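Local coordinates for spindle assembly abnormal protein 6 (Caenorhabditis elegans, PDB 3PYI) that forms the central scaffold of the centriole, setting its nine-fold symmetry, and is required for centrosome biogenesis and duplication, at residues I138-E142 with K143-S147; D90-P93 with K94-Q98. The protein carries 1 engineered substitution. All coordinates share one frame; numbering follows the deposited sequence.

How the contacts relate
Both contacts lie in the globular N-terminal domain, the head that links SAS-6 dimers into the inner ring of the cartwheel. They sit on opposite sides of the chain's centre: their own centres are 26 Å apart and their nearest atoms about 12 Å, so they do not touch. Contact 2, in helix 92-100 and the residues leading into it, comes first in the chain and meets I156 of the second subunit. Contact 1 turns the chain between strands 133-139 and 145-152, and no other chain of the pair reaches it. Two strands serve both: 7-23 covers L139 and A141 at one place and P93 and I97 at another, while 160-168 packs on F145 and, through F162, on F92.

Contact 1 of 2, residues I138-E142 with K143-S147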
ATOM      1  N   ILE A 138       6.867  15.051   5.166  1.00 32.90           N
ATOM      2  CA  ILE A 138       6.932  15.041   6.621  1.00 34.88           C
ATOM      3  C   ILE A 138       8.285  15.536   7.104  1.00 40.64           C
ATOM      4  O   ILE A 138       9.315  14.927   6.809  1.00 32.56           O
ATOM      5  CB  ILE A 138       6.679  13.629   7.173  1.00 39.59           C
ATOM      6  CG1 ILE A 138       5.440  13.022   6.502  1.00 43.24           C
ATOM      7  CG2 ILE A 138       6.530  13.685   8.689  1.00 32.58           C
ATOM      8  CD1 ILE A 138       5.218  11.554   6.812  1.00 58.71           C
ATOM      9  N   LEU A 139       8.284  16.646   7.843  1.00 34.18           N
ATOM     10  CA  LEU A 139       9.529  17.221   8.339  1.00 32.37           C
ATOM     11  C   LEU A 139       9.973  16.648   9.672  1.00 41.23           C
ATOM     12  O   LEU A 139       9.156  16.322  10.542  1.00 41.89           O
ATOM     13  CB  LEU A 139       9.425  18.733   8.507  1.00 33.19           C
ATOM     14  CG  LEU A 139       9.422  19.575   7.241  1.00 54.16           C
ATOM     15  CD1 LEU A 139       9.162  21.040   7.599  1.00 41.28           C
ATOM     16  CD2 LEU A 139      10.737  19.410   6.509  1.00 52.36           C
ATOM     17  N   ASP A 140      11.290  16.547   9.806  1.00 36.34           N
ATOM     18  CA  ASP A 140      11.966  16.360  11.079  1.00 43.92           C
ATOM     19  C   ASP A 140      11.615  17.560  11.949  1.00 51.51           C
ATOM     20  O   ASP A 140      11.319  18.635  11.421  1.00 44.88           O
ATOM     21  CB  ASP A 140      13.479  16.380  10.829  1.00 45.50           C
ATOM     22  CG  ASP A 140      14.222  15.368  11.657  1.00 68.27           C
ATOM     23  OD1 ASP A 140      13.647  14.883  12.653  1.00 96.06           O
ATOM     24  OD2 ASP A 140      15.379  15.055  11.311  1.00 76.40           O
ATOM     25  N   ALA A 141      11.676  17.407  13.270  1.00 44.17           N
ATOM     26  CA  ALA A 141      11.439  18.544  14.157  1.00 54.43           C
ATOM     27  C   ALA A 141      12.503  19.620  13.946  1.00 58.42           C
ATOM     28  O   ALA A 141      12.220  20.813  14.022  1.00 50.46           O
ATOM     29  CB  ALA A 141      11.404  18.103  15.616  1.00 58.37           C
ATOM     30  N   GLU A 142      13.730  19.195  13.672  1.00 55.39           N
ATOM     31  CA  GLU A 142      14.828  20.131  13.448  1.00 56.19           C
ATOM     32  C   GLU A 142      15.018  20.470  11.971  1.00 56.57           C
ATOM     33  O   GLU A 142      15.911  21.236  11.617  1.00 59.28           O
ATOM     34  CB  GLU A 142      16.137  19.563  13.994  1.00 65.33           C
ATOM     35  CG  GLU A 142      16.090  19.185  15.454  1.00 85.04           C
ATOM     36  CD  GLU A 142      17.381  18.559  15.923  1.00 97.30           C
ATOM     37  OE1 GLU A 142      18.453  19.095  15.579  1.00 97.28           O
ATOM     38  OE2 GLU A 142      17.328  17.535  16.636  1.00105.17           O
ATOM     39  N   LYS A 143      14.200  19.887  11.105  1.00 51.42           N
ATOM     40  CA  LYS A 143      14.280  20.185   9.682  1.00 40.86           C
ATOM     41  C   LYS A 143      15.633  19.782   9.096  1.00 48.47           C
ATOM     42  O   LYS A 143      16.182  20.455   8.216  1.00 40.61           O
ATOM     43  CB  LYS A 143      13.983  21.667   9.428  1.00 58.58           C
ATOM     44  CG  LYS A 143      12.599  22.097   9.923  1.00 64.36           C
ATOM     45  CD  LYS A 143      12.504  23.599  10.156  1.00 72.78           C
ATOM     46  CE  LYS A 143      12.458  24.388   8.857  1.00 68.83           C
ATOM     47  NZ  LYS A 143      12.202  25.846   9.104  1.00 64.03           N
ATOM     48  N   ASN A 144      16.172  18.674   9.588  1.00 45.29           N
ATOM     49  CA  ASN A 144      17.358  18.090   8.985  1.00 42.15           C
ATOM     50  C   ASN A 144      16.980  17.089   7.895  1.00 49.46           C
ATOM     51  O   ASN A 144      17.735  16.862   6.949  1.00 44.35           O
ATOM     52  CB  ASN A 144      18.209  17.416  10.053  1.00 46.98           C
ATOM     53  CG  ASN A 144      18.708  18.398  11.100  1.00 58.98           C
ATOM     54  OD1 ASN A 144      18.544  18.180  12.302  1.00 63.97           O
ATOM     55  ND2 ASN A 144      19.311  19.493  10.648  1.00 54.73           N
ATOM     56  N   PHE A 145      15.799  16.500   8.038  1.00 45.35           N
ATOM     57  CA  PHE A 145      15.305  15.512   7.091  1.00 39.76           C
ATOM     58  C   PHE A 145      13.831  15.712   6.823  1.00 43.96           C
ATOM     59  O   PHE A 145      13.095  16.240   7.660  1.00 39.20           O
ATOM     60  CB  PHE A 145      15.506  14.106   7.640  1.00 38.56           C
ATOM     61  CG  PHE A 145      16.941  13.740   7.859  1.00 47.46           C
ATOM     62  CD1 PHE A 145      17.755  13.413   6.790  1.00 53.75           C
ATOM     63  CD2 PHE A 145      17.475  13.719   9.135  1.00 60.10           C
ATOM     64  CE1 PHE A 145      19.087  13.070   6.989  1.00 54.52           C
ATOM     65  CE2 PHE A 145      18.800  13.377   9.342  1.00 60.67           C
ATOM     66  CZ  PHE A 145      19.608  13.055   8.271  1.00 52.32           C
ATOM     67  N   CYS A 146      13.402  15.296   5.645  1.00 32.46           N
ATOM     68  CA  CYS A 146      11.985  15.166   5.387  1.00 36.97           C
ATOM     69  C   CYS A 146      11.712  13.939   4.526  1.00 39.94           C
ATOM     70  O   CYS A 146      12.500  13.568   3.660  1.00 43.91           O
ATOM     71  CB  CYS A 146      11.405  16.425   4.745  1.00 40.10           C
ATOM     72  SG  CYS A 146      11.651  16.543   2.986  1.00 54.83           S
ATOM     73  N   SER A 147      10.583  13.306   4.795  1.00 35.07           N
ATOM     74  CA  SER A 147      10.143  12.150   4.036  1.00 32.97           C
ATOM     75  C   SER A 147       9.225  12.634   2.919  1.00 28.40           C
ATOM     76  O   SER A 147       8.233  13.311   3.166  1.00 41.31           O
ATOM     77  CB  SER A 147       9.406  11.186   4.971  1.00 28.77           C
ATOM     78  OG  SER A 147       8.881  10.077   4.260  1.00 67.09           O
TER
HETATM   79  O   HOH W   1      17.574  15.266  12.607  1.00 54.09           O
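The beta hairpin of strands 133-139 and 145-152 closes here, I138 pairing with S147 and L139 with C146 in antiparallel register. I138 and S147 form the hydrogen-bonded pair: I138 N reaches S147 O at 3.0 Å, and the return bond runs from S147 N to I138 O. Beside it, in the non-hydrogen-bonded pair, L139 CD2 rests 3.5 Å from C146 CB on the face turned to F67. D140 N then bonds F145 O at 2.8 Å, the last firm rung before the loop. D140-K143 make a type I turn with only a weak K143 N to D140 O bond, and K143 follows in the left-handed region, its amine gripped by D62 and E64.

D140 and F145 run side by side. With CG anti to its carbonyl carbon (chi1 -62°), F145 swings its ring alongside the carboxylate, whose plane is turned 41° from the ring's. A water donates to both D140 OD2, 2.6 Å away, and N144 OD1, a bridge from D140 to N144 across the loop. Putting an alanine at N144 removes the amide, and the water would probably lose this second anchor and the D140 carboxylate its tie across the loop. D140 OD2 also meets the F145 ring at its edge, in plane, 3.3 Å from CD2.

Contact 2 of 2, residues D90-P93 with K94-Q98; sequences DAFP and KVIIQ
The F92 ring takes the CG2 methyl of I96 over one face, in the conformer given, a CH-pi contact with the carbon 4.3 Å from the ring centroid and 23° off the normal. The methyl is displaced toward the rim, closest to CE1. Beyond the helix, F162 meets the ring edge-to-face, Y76 approaches with its ring inclined to that of F92, and L53, F55 and L85 fill in around it. CG of F92 stands anti to the backbone N (chi1 178°), which carries the ring off the helix and into this cluster. I96 and V95 are each modelled in two conformers, so the exact fit of the methyl on the ring, and of the valine beside it, holds for one copy and is less certain for the other.

Along the backbone of this helical turn, V95 N bonds A91 O at 3.0 Å, I96 N bonds F92 O almost straight, with 173° at the hydrogen, and I97 N bonds P93 O at 3.0 Å. P93 has no N-H to give, but its carbonyl still accepts from I97 N. I97 curls its CD1 back to 3.3 Å from P93 O, and L9 of strand 7-23 lies against both residues. On the solvent side, K94 stretches out fully and runs back along the chain, bringing CE 3.6 Å from D90 O. D90 OD1 forms a salt bridge with K51.

I156 of the second subunit packs on F92, V95 and I96. Together these three offer an apolar surface to an isoleucine of the partner, consistent with apolar packing at this helix contributing to the link between head domains.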
ATOM      1  N   ASP A  90      15.484   2.249 -14.285  1.00 33.23           N
ATOM      2  CA  ASP A  90      15.417   3.115 -15.454  0.52 35.60           C
ATOM      3  C   ASP A  90      13.992   3.555 -15.780  1.00 35.83           C
ATOM      4  O   ASP A  90      13.791   4.661 -16.263  1.00 42.82           O
ATOM      5  CB  ASP A  90      16.079   2.467 -16.669  0.52 40.96           C
ATOM      6  CG  ASP A  90      17.596   2.441 -16.565  0.52 43.01           C
ATOM      7  OD1 ASP A  90      18.205   3.480 -16.238  0.52 32.04           O
ATOM      8  OD2 ASP A  90      18.187   1.373 -16.824  0.52 57.53           O
ATOM      9  N   ALA A  91      13.007   2.710 -15.499  1.00 33.20           N
ATOM     10  CA  ALA A  91      11.615   3.070 -15.769  1.00 36.51           C
ATOM     11  C   ALA A  91      10.983   3.941 -14.661  1.00 24.27           C
ATOM     12  O   ALA A  91      10.053   4.704 -14.921  1.00 31.30           O
ATOM     13  CB  ALA A  91      10.777   1.801 -16.015  1.00 31.10           C
ATOM     14  N   PHE A  92      11.489   3.807 -13.437  1.00 28.40           N
ATOM     15  CA  PHE A  92      10.898   4.438 -12.250  1.00 29.26           C
ATOM     16  C   PHE A  92      10.507   5.908 -12.475  1.00 35.53           C
ATOM     17  O   PHE A  92       9.344   6.258 -12.350  1.00 28.73           O
ATOM     18  CB  PHE A  92      11.838   4.255 -11.042  1.00 26.24           C
ATOM     19  CG  PHE A  92      11.366   4.914  -9.747  1.00 34.25           C
ATOM     20  CD1 PHE A  92      10.201   4.494  -9.092  1.00 23.67           C
ATOM     21  CD2 PHE A  92      12.142   5.898  -9.146  1.00 23.21           C
ATOM     22  CE1 PHE A  92       9.821   5.079  -7.893  1.00 27.97           C
ATOM     23  CE2 PHE A  92      11.756   6.489  -7.954  1.00 33.86           C
ATOM     24  CZ  PHE A  92      10.595   6.082  -7.325  1.00 30.72           C
ATOM     25  N   PRO A  93      11.475   6.763 -12.845  1.00 30.38           N
ATOM     26  CA  PRO A  93      11.161   8.185 -13.007  1.00 30.31           C
ATOM     27  C   PRO A  93      10.162   8.462 -14.128  1.00 29.10           C
ATOM     28  O   PRO A  93       9.308   9.325 -14.001  1.00 27.36           O
ATOM     29  CB  PRO A  93      12.524   8.811 -13.340  1.00 36.46           C
ATOM     30  CG  PRO A  93      13.319   7.698 -13.920  1.00 33.02           C
ATOM     31  CD  PRO A  93      12.872   6.456 -13.194  1.00 28.45           C
ATOM     32  N   LYS A  94      10.270   7.727 -15.221  1.00 26.84           N
ATOM     33  CA  LYS A  94       9.375   7.933 -16.348  1.00 36.54           C
ATOM     34  C   LYS A  94       7.925   7.606 -15.993  1.00 25.84           C
ATOM     35  O   LYS A  94       7.006   8.310 -16.394  1.00 30.62           O
ATOM     36  CB  LYS A  94       9.825   7.076 -17.534  1.00 32.47           C
ATOM     37  CG  LYS A  94      11.335   7.142 -17.780  1.00 50.11           C
ATOM     38  CD  LYS A  94      11.756   6.419 -19.058  1.00 73.50           C
ATOM     39  CE  LYS A  94      13.258   6.564 -19.306  1.00 83.04           C
ATOM     40  NZ  LYS A  94      13.689   5.974 -20.609  1.00 90.44           N
ATOM     41  N   VAL A  95       7.725   6.519 -15.257  1.00 28.32           N
ATOM     42  CA  VAL A  95       6.383   6.091 -14.891  0.80 25.35           C
ATOM     43  C   VAL A  95       5.751   7.071 -13.898  1.00 28.07           C
ATOM     44  O   VAL A  95       4.610   7.479 -14.070  1.00 26.12           O
ATOM     45  CB  VAL A  95       6.375   4.662 -14.304  0.80 31.11           C
ATOM     46  CG1 VAL A  95       4.951   4.229 -14.001  0.80 24.29           C
ATOM     47  CG2 VAL A  95       7.038   3.676 -15.279  0.80 30.00           C
ATOM     48  N   ILE A  96       6.498   7.468 -12.867  1.00 27.25           N
ATOM     49  CA  ILE A  96       5.981   8.412 -11.874  0.59 23.62           C
ATOM     50  C   ILE A  96       5.608   9.737 -12.538  1.00 33.97           C
ATOM     51  O   ILE A  96       4.568  10.337 -12.251  1.00 36.45           O
ATOM     52  CB  ILE A  96       6.995   8.708 -10.719  0.59 33.80           C
ATOM     53  CG1 ILE A  96       8.147   9.574 -11.205  0.59 39.05           C
ATOM     54  CG2 ILE A  96       7.527   7.444 -10.067  0.59 15.96           C
ATOM     55  CD1 ILE A  96       8.015  11.000 -10.787  0.59 45.46           C
ATOM     56  N   ILE A  97       6.483  10.192 -13.427  1.00 31.51           N
ATOM     57  CA  ILE A  97       6.252  11.442 -14.129  1.00 28.38           C
ATOM     58  C   ILE A  97       5.051  11.341 -15.066  1.00 38.88           C
ATOM     59  O   ILE A  97       4.201  12.229 -15.091  1.00 39.91           O
ATOM     60  CB  ILE A  97       7.491  11.885 -14.914  1.00 33.63           C
ATOM     61  CG1 ILE A  97       8.553  12.432 -13.954  1.00 32.84           C
ATOM     62  CG2 ILE A  97       7.115  12.947 -15.927  1.00 34.57           C
ATOM     63  CD1 ILE A  97       9.949  12.493 -14.532  1.00 29.78           C
ATOM     64  N   GLN A  98       4.979  10.247 -15.826  1.00 36.78           N
ATOM     65  CA  GLN A  98       3.931  10.077 -16.831  1.00 35.26           C
ATOM     66  C   GLN A  98       2.593   9.579 -16.292  1.00 40.20           C
ATOM     67  O   GLN A  98       1.558   9.812 -16.910  1.00 37.83           O
ATOM     68  CB  GLN A  98       4.405   9.141 -17.957  1.00 32.67           C
ATOM     69  CG  GLN A  98       5.255   9.850 -19.004  1.00 38.93           C
ATOM     70  CD  GLN A  98       5.779   8.909 -20.082  1.00 54.69           C
ATOM     71  OE1 GLN A  98       5.814   7.689 -19.902  1.00 50.30           O
ATOM     72  NE2 GLN A  98       6.200   9.478 -21.208  1.00 68.51           N
TER